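Local structure of HpcE (1WZO) at residues Trp37-Ala50 with Pro68-Lys82. The protein probably isomerises 2-hydroxyhepta-2,4-diene-1,7-dioate in the breakdown of aromatic acids. Numbering follows the deposited sequence.
Sequences WLLPFTPGKILGVA and PALFWKPNTSLLPHK
An antiparallel ladder between strands 46-50 and 69-73 forms one end of this contact, in which Gly48 and Phe71 make a hydrogen-bonded pair: Gly48 N reaches Phe71 O at 2.7 Å and Phe71 N returns to Gly48 O at 3.0 Å. Phe71 CG sits between its backbone N and carbonyl carbon (chi1 66°), which folds the ring back across the partner strand. There Gly48 CA lies over one ring face, 3.9 Å from the centroid and 19° off the normal, a CH-pi contact. A leucine in place of Phe71 would probably take the ring face from over Gly48 CA and the ring edge from beside Ala50 N, opening a gap there. Beyond the ladder, Asn75 ND2 donates to Gly44 O at 2.9 Å, the acceptor lying in the amide plane of Asn75, while water 3 links Asn75 OD1 to Pro43 O. Leu78 then meets Pro43 and Ile46 tip to tip, its CD1 3.6 Å from Pro43 CG. At the far end the His81 edge points at the Trp37 face, T-shaped, with planes at 81° and His81 CD2 3.8 Å from Trp37 CD2; Glu239 N fixes His81 ND1. Strand 46-50 lies between 69-73 and 210-212, pairing parallel with the latter, and Trp72 stacks on Trp72 of a second subunit, consistent with the beta-rich FAH-type fold.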
ATOM      1  N   TRP B  37      14.295  -4.929  15.618  1.00 21.45           N
ATOM      2  CA  TRP B  37      12.868  -5.213  15.719  1.00 23.20           C
ATOM      3  C   TRP B  37      12.046  -4.176  14.975  1.00 22.64           C
ATOM      4  O   TRP B  37      12.400  -2.997  14.935  1.00 21.97           O
ATOM      5  CB  TRP B  37      12.409  -5.223  17.179  1.00 24.35           C
ATOM      6  CG  TRP B  37      12.953  -6.346  17.996  1.00 27.58           C
ATOM      7  CD1 TRP B  37      14.147  -6.378  18.671  1.00 29.41           C
ATOM      8  CD2 TRP B  37      12.319  -7.606  18.244  1.00 27.13           C
ATOM      9  NE1 TRP B  37      14.286  -7.579  19.326  1.00 28.75           N
ATOM     10  CE2 TRP B  37      13.180  -8.352  19.081  1.00 27.79           C
ATOM     11  CE3 TRP B  37      11.103  -8.176  17.844  1.00 23.74           C
ATOM     12  CZ2 TRP B  37      12.864  -9.643  19.523  1.00 28.90           C
ATOM     13  CZ3 TRP B  37      10.789  -9.462  18.286  1.00 27.69           C
ATOM     14  CH2 TRP B  37      11.668 -10.178  19.117  1.00 25.73           C
ATOM     15  N   LEU B  38      10.949  -4.631  14.382  1.00 20.94           N
ATOM     16  CA  LEU B  38      10.039  -3.756  13.657  1.00 20.45           C
ATOM     17  C   LEU B  38       8.657  -4.024  14.239  1.00 21.50           C
ATOM     18  O   LEU B  38       8.513  -4.838  15.153  1.00 20.91           O
ATOM     19  CB  LEU B  38      10.035  -4.103  12.166  1.00 19.18           C
ATOM     20  CG  LEU B  38      11.367  -4.041  11.414  1.00 18.60           C
ATOM     21  CD1 LEU B  38      11.171  -4.547   9.993  1.00 19.21           C
ATOM     22  CD2 LEU B  38      11.890  -2.610  11.397  1.00 19.96           C
ATOM     23  N   LEU B  39       7.645  -3.335  13.722  1.00 19.73           N
ATOM     24  CA  LEU B  39       6.283  -3.571  14.175  1.00 20.45           C
ATOM     25  C   LEU B  39       5.939  -4.980  13.677  1.00 20.28           C
ATOM     26  O   LEU B  39       6.337  -5.369  12.577  1.00 18.96           O
ATOM     27  CB  LEU B  39       5.330  -2.543  13.555  1.00 19.63           C
ATOM     28  CG  LEU B  39       5.549  -1.082  13.955  1.00 20.85           C
ATOM     29  CD1 LEU B  39       4.668  -0.173  13.091  1.00 21.47           C
ATOM     30  CD2 LEU B  39       5.221  -0.903  15.430  1.00 19.14           C
ATOM     31  N   PRO B  40       5.210  -5.766  14.482  1.00 21.43           N
ATOM     32  CA  PRO B  40       4.845  -7.128  14.073  1.00 21.98           C
ATOM     33  C   PRO B  40       3.946  -7.204  12.840  1.00 22.03           C
ATOM     34  O   PRO B  40       3.791  -8.265  12.244  1.00 21.78           O
ATOM     35  CB  PRO B  40       4.184  -7.704  15.330  1.00 23.73           C
ATOM     36  CG  PRO B  40       3.656  -6.492  16.034  1.00 23.41           C
ATOM     37  CD  PRO B  40       4.784  -5.504  15.867  1.00 21.42           C
ATOM     38  N   PHE B  41       3.359  -6.075  12.462  1.00 20.83           N
ATOM     39  CA  PHE B  41       2.491  -6.003  11.293  1.00 19.99           C
ATOM     40  C   PHE B  41       2.275  -4.525  11.002  1.00 19.76           C
ATOM     41  O   PHE B  41       2.711  -3.669  11.772  1.00 20.50           O
ATOM     42  CB  PHE B  41       1.151  -6.713  11.572  1.00 18.72           C
ATOM     43  CG  PHE B  41       0.331  -6.067  12.660  1.00 18.93           C
ATOM     44  CD1 PHE B  41      -0.611  -5.088  12.354  1.00 16.28           C
ATOM     45  CD2 PHE B  41       0.534  -6.404  13.996  1.00 16.70           C
ATOM     46  CE1 PHE B  41      -1.339  -4.450  13.367  1.00 16.82           C
ATOM     47  CE2 PHE B  41      -0.189  -5.771  15.015  1.00 17.10           C
ATOM     48  CZ  PHE B  41      -1.124  -4.793  14.697  1.00 15.83           C
ATOM     49  N   THR B  42       1.635  -4.216   9.881  1.00 19.70           N
ATOM     50  CA  THR B  42       1.378  -2.824   9.541  1.00 19.16           C
ATOM     51  C   THR B  42      -0.065  -2.498   9.908  1.00 18.35           C
ATOM     52  O   THR B  42      -1.003  -2.940   9.244  1.00 19.37           O
ATOM     53  CB  THR B  42       1.614  -2.562   8.039  1.00 20.56           C
ATOM     54  OG1 THR B  42       2.973  -2.872   7.720  1.00 21.01           O
ATOM     55  CG2 THR B  42       1.353  -1.096   7.699  1.00 21.02           C
ATOM     56  N   PRO B  43      -0.259  -1.728  10.987  1.00 17.97           N
ATOM     57  CA  PRO B  43      -1.604  -1.358  11.433  1.00 16.62           C
ATOM     58  C   PRO B  43      -2.369  -0.483  10.449  1.00 18.23           C
ATOM     59  O   PRO B  43      -1.777   0.311   9.712  1.00 18.17           O
ATOM     60  CB  PRO B  43      -1.347  -0.614  12.746  1.00 18.41           C
ATOM     61  CG  PRO B  43      -0.026  -1.134  13.210  1.00 16.47           C
ATOM     62  CD  PRO B  43       0.759  -1.236  11.931  1.00 17.47           C
ATOM     63  N   GLY B  44      -3.685  -0.662  10.430  1.00 17.15           N
ATOM     64  CA  GLY B  44      -4.541   0.161   9.605  1.00 17.40           C
ATOM     65  C   GLY B  44      -4.854   1.291  10.573  1.00 19.00           C
ATOM     66  O   GLY B  44      -3.929   1.897  11.114  1.00 23.81           O
ATOM     67  N   LYS B  45      -6.128   1.560  10.830  1.00 15.30           N
ATOM     68  CA  LYS B  45      -6.484   2.613  11.767  1.00 15.05           C
ATOM     69  C   LYS B  45      -6.470   2.078  13.193  1.00 15.04           C
ATOM     70  O   LYS B  45      -6.773   0.906  13.438  1.00 13.78           O
ATOM     71  CB  LYS B  45      -7.855   3.208  11.435  1.00 15.11           C
ATOM     72  CG  LYS B  45      -8.975   2.198  11.235  1.00 14.55           C
ATOM     73  CD  LYS B  45     -10.291   2.925  10.924  1.00 16.12           C
ATOM     74  CE  LYS B  45     -11.437   1.950  10.621  1.00 12.39           C
ATOM     75  NZ  LYS B  45     -11.181   1.142   9.390  1.00 12.28           N
ATOM     76  N   ILE B  46      -6.128   2.962  14.125  1.00 14.12           N
ATOM     77  CA  ILE B  46      -6.019   2.628  15.535  1.00 12.02           C
ATOM     78  C   ILE B  46      -6.943   3.480  16.388  1.00 13.20           C
ATOM     79  O   ILE B  46      -6.856   4.713  16.366  1.00 13.37           O
ATOM     80  CB  ILE B  46      -4.574   2.871  16.026  1.00 12.85           C
ATOM     81  CG1 ILE B  46      -3.580   2.151  15.107  1.00 14.17           C
ATOM     82  CG2 ILE B  46      -4.422   2.396  17.475  1.00 14.94           C
ATOM     83  CD1 ILE B  46      -2.132   2.631  15.267  1.00 16.46           C
ATOM     84  N   LEU B  47      -7.822   2.826  17.146  1.00 11.78           N
ATOM     85  CA  LEU B  47      -8.730   3.526  18.047  1.00 13.30           C
ATOM     86  C   LEU B  47      -8.464   3.085  19.475  1.00 15.94           C
ATOM     87  O   LEU B  47      -8.191   1.914  19.724  1.00 14.63           O
ATOM     88  CB  LEU B  47     -10.193   3.221  17.724  1.00 14.67           C
ATOM     89  CG  LEU B  47     -10.761   3.710  16.393  1.00 17.91           C
ATOM     90  CD1 LEU B  47     -10.438   2.697  15.309  1.00 20.37           C
ATOM     91  CD2 LEU B  47     -12.274   3.877  16.509  1.00 19.57           C
ATOM     92  N   GLY B  48      -8.552   4.026  20.408  1.00 16.81           N
ATOM     93  CA  GLY B  48      -8.344   3.702  21.807  1.00 18.15           C
ATOM     94  C   GLY B  48      -9.603   4.072  22.569  1.00 19.77           C
ATOM     95  O   GLY B  48     -10.494   4.732  22.021  1.00 16.46           O
ATOM     96  N   VAL B  49      -9.696   3.640  23.825  1.00 19.45           N
ATOM     97  CA  VAL B  49     -10.860   3.956  24.645  1.00 18.33           C
ATOM     98  C   VAL B  49     -10.340   4.566  25.930  1.00 20.05           C
ATOM     99  O   VAL B  49      -9.455   4.009  26.571  1.00 19.78           O
ATOM    100  CB  VAL B  49     -11.676   2.691  24.983  1.00 20.44           C
ATOM    101  CG1 VAL B  49     -12.997   3.072  25.640  1.00 17.46           C
ATOM    102  CG2 VAL B  49     -11.927   1.893  23.724  1.00 24.45           C
ATOM    103  N   ALA B  50     -10.876   5.723  26.299  1.00 19.26           N
ATOM    104  CA  ALA B  50     -10.442   6.387  27.516  1.00 21.76           C
ATOM    105  C   ALA B  50     -11.341   5.946  28.664  1.00 21.70           C
ATOM    106  O   ALA B  50     -12.470   5.510  28.442  1.00 20.84           O
ATOM    107  CB  ALA B  50     -10.518   7.903  27.343  1.00 18.72           C
ATOM    108  N   PRO B  68     -18.582   4.131  25.144  1.00 21.95           N
ATOM    109  CA  PRO B  68     -17.117   4.175  25.160  1.00 21.62           C
ATOM    110  C   PRO B  68     -16.588   5.514  24.660  1.00 21.23           C
ATOM    111  O   PRO B  68     -17.060   6.029  23.648  1.00 22.34           O
ATOM    112  CB  PRO B  68     -16.725   3.026  24.231  1.00 19.49           C
ATOM    113  CG  PRO B  68     -17.863   2.077  24.357  1.00 20.34           C
ATOM    114  CD  PRO B  68     -19.063   2.989  24.350  1.00 20.43           C
ATOM    115  N   ALA B  69     -15.619   6.068  25.380  1.00 20.84           N
ATOM    116  CA  ALA B  69     -15.001   7.343  25.012  1.00 21.36           C
ATOM    117  C   ALA B  69     -13.839   7.039  24.064  1.00 19.66           C
ATOM    118  O   ALA B  69     -12.691   6.922  24.488  1.00 19.63           O
ATOM    119  CB  ALA B  69     -14.493   8.050  26.263  1.00 22.06           C
ATOM    120  N   LEU B  70     -14.155   6.934  22.779  1.00 18.91           N
ATOM    121  CA  LEU B  70     -13.178   6.600  21.747  1.00 16.80           C
ATOM    122  C   LEU B  70     -12.292   7.751  21.284  1.00 17.15           C
ATOM    123  O   LEU B  70     -12.728   8.906  21.230  1.00 15.99           O
ATOM    124  CB  LEU B  70     -13.904   6.043  20.521  1.00 16.91           C
ATOM    125  CG  LEU B  70     -14.899   4.889  20.652  1.00 16.52           C
ATOM    126  CD1 LEU B  70     -15.623   4.711  19.327  1.00 16.99           C
ATOM    127  CD2 LEU B  70     -14.164   3.609  21.035  1.00 16.57           C
ATOM    128  N   PHE B  71     -11.047   7.424  20.945  1.00 13.76           N
ATOM    129  CA  PHE B  71     -10.103   8.404  20.426  1.00 13.84           C
ATOM    130  C   PHE B  71      -9.163   7.733  19.431  1.00 15.63           C
ATOM    131  O   PHE B  71      -9.077   6.505  19.358  1.00 14.49           O
ATOM    132  CB  PHE B  71      -9.300   9.088  21.537  1.00 13.84           C
ATOM    133  CG  PHE B  71      -8.369   8.176  22.277  1.00 18.50           C
ATOM    134  CD1 PHE B  71      -8.806   7.466  23.389  1.00 18.63           C
ATOM    135  CD2 PHE B  71      -7.041   8.047  21.878  1.00 16.51           C
ATOM    136  CE1 PHE B  71      -7.933   6.641  24.094  1.00 20.34           C
ATOM    137  CE2 PHE B  71      -6.167   7.224  22.578  1.00 20.54           C
ATOM    138  CZ  PHE B  71      -6.618   6.522  23.690  1.00 20.20           C
ATOM    139  N   TRP B  72      -8.443   8.556  18.681  1.00 15.06           N
ATOM    140  CA  TRP B  72      -7.545   8.080  17.642  1.00 15.15           C
ATOM    141  C   TRP B  72      -6.060   8.218  17.953  1.00 14.94           C
ATOM    142  O   TRP B  72      -5.652   9.120  18.675  1.00 14.06           O
ATOM    143  CB  TRP B  72      -7.879   8.852  16.357  1.00 15.50           C
ATOM    144  CG  TRP B  72      -6.913   8.714  15.211  1.00 15.23           C
ATOM    145  CD1 TRP B  72      -6.706   7.608  14.437  1.00 15.74           C
ATOM    146  CD2 TRP B  72      -6.119   9.757  14.640  1.00 15.91           C
ATOM    147  NE1 TRP B  72      -5.841   7.902  13.412  1.00 13.82           N
ATOM    148  CE2 TRP B  72      -5.465   9.216  13.513  1.00 15.54           C
ATOM    149  CE3 TRP B  72      -5.900  11.103  14.968  1.00 16.25           C
ATOM    150  CZ2 TRP B  72      -4.608   9.973  12.708  1.00 17.93           C
ATOM    151  CZ3 TRP B  72      -5.048  11.857  14.168  1.00 18.06           C
ATOM    152  CH2 TRP B  72      -4.412  11.287  13.049  1.00 18.00           C
ATOM    153  N   LYS B  73      -5.263   7.297  17.416  1.00 14.64           N
ATOM    154  CA  LYS B  73      -3.809   7.340  17.541  1.00 15.16           C
ATOM    155  C   LYS B  73      -3.313   7.224  16.096  1.00 15.05           C
ATOM    156  O   LYS B  73      -3.611   6.242  15.408  1.00 15.42           O
ATOM    157  CB  LYS B  73      -3.258   6.170  18.374  1.00 14.80           C
ATOM    158  CG  LYS B  73      -3.562   6.222  19.873  1.00 17.37           C
ATOM    159  CD  LYS B  73      -2.698   7.226  20.664  1.00 14.20           C
ATOM    160  CE  LYS B  73      -1.268   6.725  20.905  1.00 16.42           C
ATOM    161  NZ  LYS B  73      -0.584   7.449  22.047  1.00 14.27           N
ATOM    162  N   PRO B  74      -2.571   8.231  15.609  1.00 14.69           N
ATOM    163  CA  PRO B  74      -2.046   8.218  14.238  1.00 15.81           C
ATOM    164  C   PRO B  74      -0.983   7.151  14.033  1.00 15.44           C
ATOM    165  O   PRO B  74      -0.261   6.803  14.963  1.00 16.41           O
ATOM    166  CB  PRO B  74      -1.482   9.627  14.072  1.00 14.57           C
ATOM    167  CG  PRO B  74      -1.014   9.953  15.440  1.00 19.87           C
ATOM    168  CD  PRO B  74      -2.141   9.447  16.320  1.00 16.19           C
ATOM    169  N   ASN B  75      -0.884   6.637  12.811  1.00 14.69           N
ATOM    170  CA  ASN B  75       0.115   5.622  12.518  1.00 16.33           C
ATOM    171  C   ASN B  75       1.516   6.190  12.748  1.00 16.18           C
ATOM    172  O   ASN B  75       2.461   5.439  12.998  1.00 15.21           O
ATOM    173  CB  ASN B  75      -0.043   5.118  11.078  1.00 18.63           C
ATOM    174  CG  ASN B  75      -1.245   4.181  10.908  1.00 25.72           C
ATOM    175  OD1 ASN B  75      -1.666   3.892   9.787  1.00 30.29           O
ATOM    176  ND2 ASN B  75      -1.787   3.698  12.017  1.00 25.40           N
ATOM    177  N   THR B  76       1.655   7.515  12.690  1.00 13.93           N
ATOM    178  CA  THR B  76       2.957   8.130  12.923  1.00 13.51           C
ATOM    179  C   THR B  76       3.394   8.066  14.392  1.00 12.49           C
ATOM    180  O   THR B  76       4.534   8.392  14.716  1.00 12.82           O
ATOM    181  CB  THR B  76       3.003   9.606  12.426  1.00 13.80           C
ATOM    182  OG1 THR B  76       1.760  10.251  12.715  1.00 14.31           O
ATOM    183  CG2 THR B  76       3.266   9.659  10.916  1.00 15.82           C
ATOM    184  N   SER B  77       2.493   7.658  15.285  1.00 13.19           N
ATOM    185  CA  SER B  77       2.868   7.511  16.688  1.00 12.54           C
ATOM    186  C   SER B  77       3.494   6.125  16.888  1.00 12.82           C
ATOM    187  O   SER B  77       4.211   5.894  17.858  1.00 12.54           O
ATOM    188  CB  SER B  77       1.653   7.651  17.623  1.00 12.95           C
ATOM    189  OG  SER B  77       0.631   6.721  17.319  0.50 10.84           O
ATOM    190  N   LEU B  78       3.224   5.205  15.965  1.00 13.44           N
ATOM    191  CA  LEU B  78       3.744   3.840  16.080  1.00 14.12           C
ATOM    192  C   LEU B  78       5.257   3.745  16.228  1.00 15.45           C
ATOM    193  O   LEU B  78       6.021   4.426  15.534  1.00 13.13           O
ATOM    194  CB  LEU B  78       3.285   2.995  14.888  1.00 14.23           C
ATOM    195  CG  LEU B  78       1.791   2.651  14.862  1.00 13.25           C
ATOM    196  CD1 LEU B  78       1.392   2.193  13.463  1.00 13.00           C
ATOM    197  CD2 LEU B  78       1.491   1.565  15.900  1.00 14.17           C
ATOM    198  N   LEU B  79       5.684   2.882  17.145  1.00 14.78           N
ATOM    199  CA  LEU B  79       7.096   2.676  17.413  1.00 14.62           C
ATOM    200  C   LEU B  79       7.323   1.202  17.737  1.00 15.25           C
ATOM    201  O   LEU B  79       6.549   0.601  18.473  1.00 18.06           O
ATOM    202  CB  LEU B  79       7.528   3.533  18.605  1.00 14.26           C
ATOM    203  CG  LEU B  79       9.027   3.565  18.920  1.00 14.34           C
ATOM    204  CD1 LEU B  79       9.769   4.391  17.864  1.00 13.67           C
ATOM    205  CD2 LEU B  79       9.233   4.175  20.314  1.00 14.61           C
ATOM    206  N   PRO B  80       8.391   0.604  17.195  1.00 16.78           N
ATOM    207  CA  PRO B  80       8.645  -0.808  17.479  1.00 18.13           C
ATOM    208  C   PRO B  80       9.324  -1.051  18.820  1.00 18.08           C
ATOM    209  O   PRO B  80       9.835  -0.126  19.462  1.00 17.40           O
ATOM    210  CB  PRO B  80       9.541  -1.227  16.322  1.00 17.26           C
ATOM    211  CG  PRO B  80      10.391  -0.006  16.146  1.00 19.41           C
ATOM    212  CD  PRO B  80       9.364   1.121  16.214  1.00 16.90           C
ATOM    213  N   HIS B  81       9.319  -2.315  19.223  1.00 19.11           N
ATOM    214  CA  HIS B  81       9.969  -2.760  20.444  1.00 19.63           C
ATOM    215  C   HIS B  81      11.417  -2.286  20.316  1.00 19.66           C
ATOM    216  O   HIS B  81      12.013  -2.398  19.243  1.00 19.40           O
ATOM    217  CB  HIS B  81       9.892  -4.293  20.501  1.00 19.67           C
ATOM    218  CG  HIS B  81      10.668  -4.916  21.619  1.00 20.88           C
ATOM    219  ND1 HIS B  81      10.516  -4.540  22.937  1.00 20.76           N
ATOM    220  CD2 HIS B  81      11.572  -5.927  21.619  1.00 20.61           C
ATOM    221  CE1 HIS B  81      11.292  -5.292  23.700  1.00 23.83           C
ATOM    222  NE2 HIS B  81      11.943  -6.142  22.924  1.00 21.55           N
ATOM    223  N   LYS B  82      11.962  -1.733  21.396  1.00 20.11           N
ATOM    224  CA  LYS B  82      13.337  -1.228  21.429  1.00 21.76           C
ATOM    225  C   LYS B  82      13.503   0.171  20.821  1.00 20.79           C
ATOM    226  O   LYS B  82      14.567   0.779  20.942  1.00 20.64           O
ATOM    227  CB  LYS B  82      14.294  -2.201  20.729  1.00 24.06           C
ATOM    228  CG  LYS B  82      14.373  -3.584  21.369  1.00 27.20           C
ATOM    229  CD  LYS B  82      14.878  -3.506  22.799  1.00 31.47           C
ATOM    230  CE  LYS B  82      15.087  -4.898  23.384  1.00 35.35           C
ATOM    231  NZ  LYS B  82      15.541  -4.841  24.803  1.00 37.88           N
TER
HETATM  232  O   HOH W   1      13.648  -1.488  17.056  1.00 22.86           O
HETATM  233  O   HOH W   2       7.478  -4.004  17.927  1.00 19.61           O
HETATM  234  O   HOH W   3      -2.371   2.102   7.763  1.00 28.45           O
HETATM  235  O   HOH W   4      -4.236   5.115  13.072  1.00 14.59           O
HETATM  236  O   HOH W   5     -14.997   5.007  27.947  1.00 30.42           O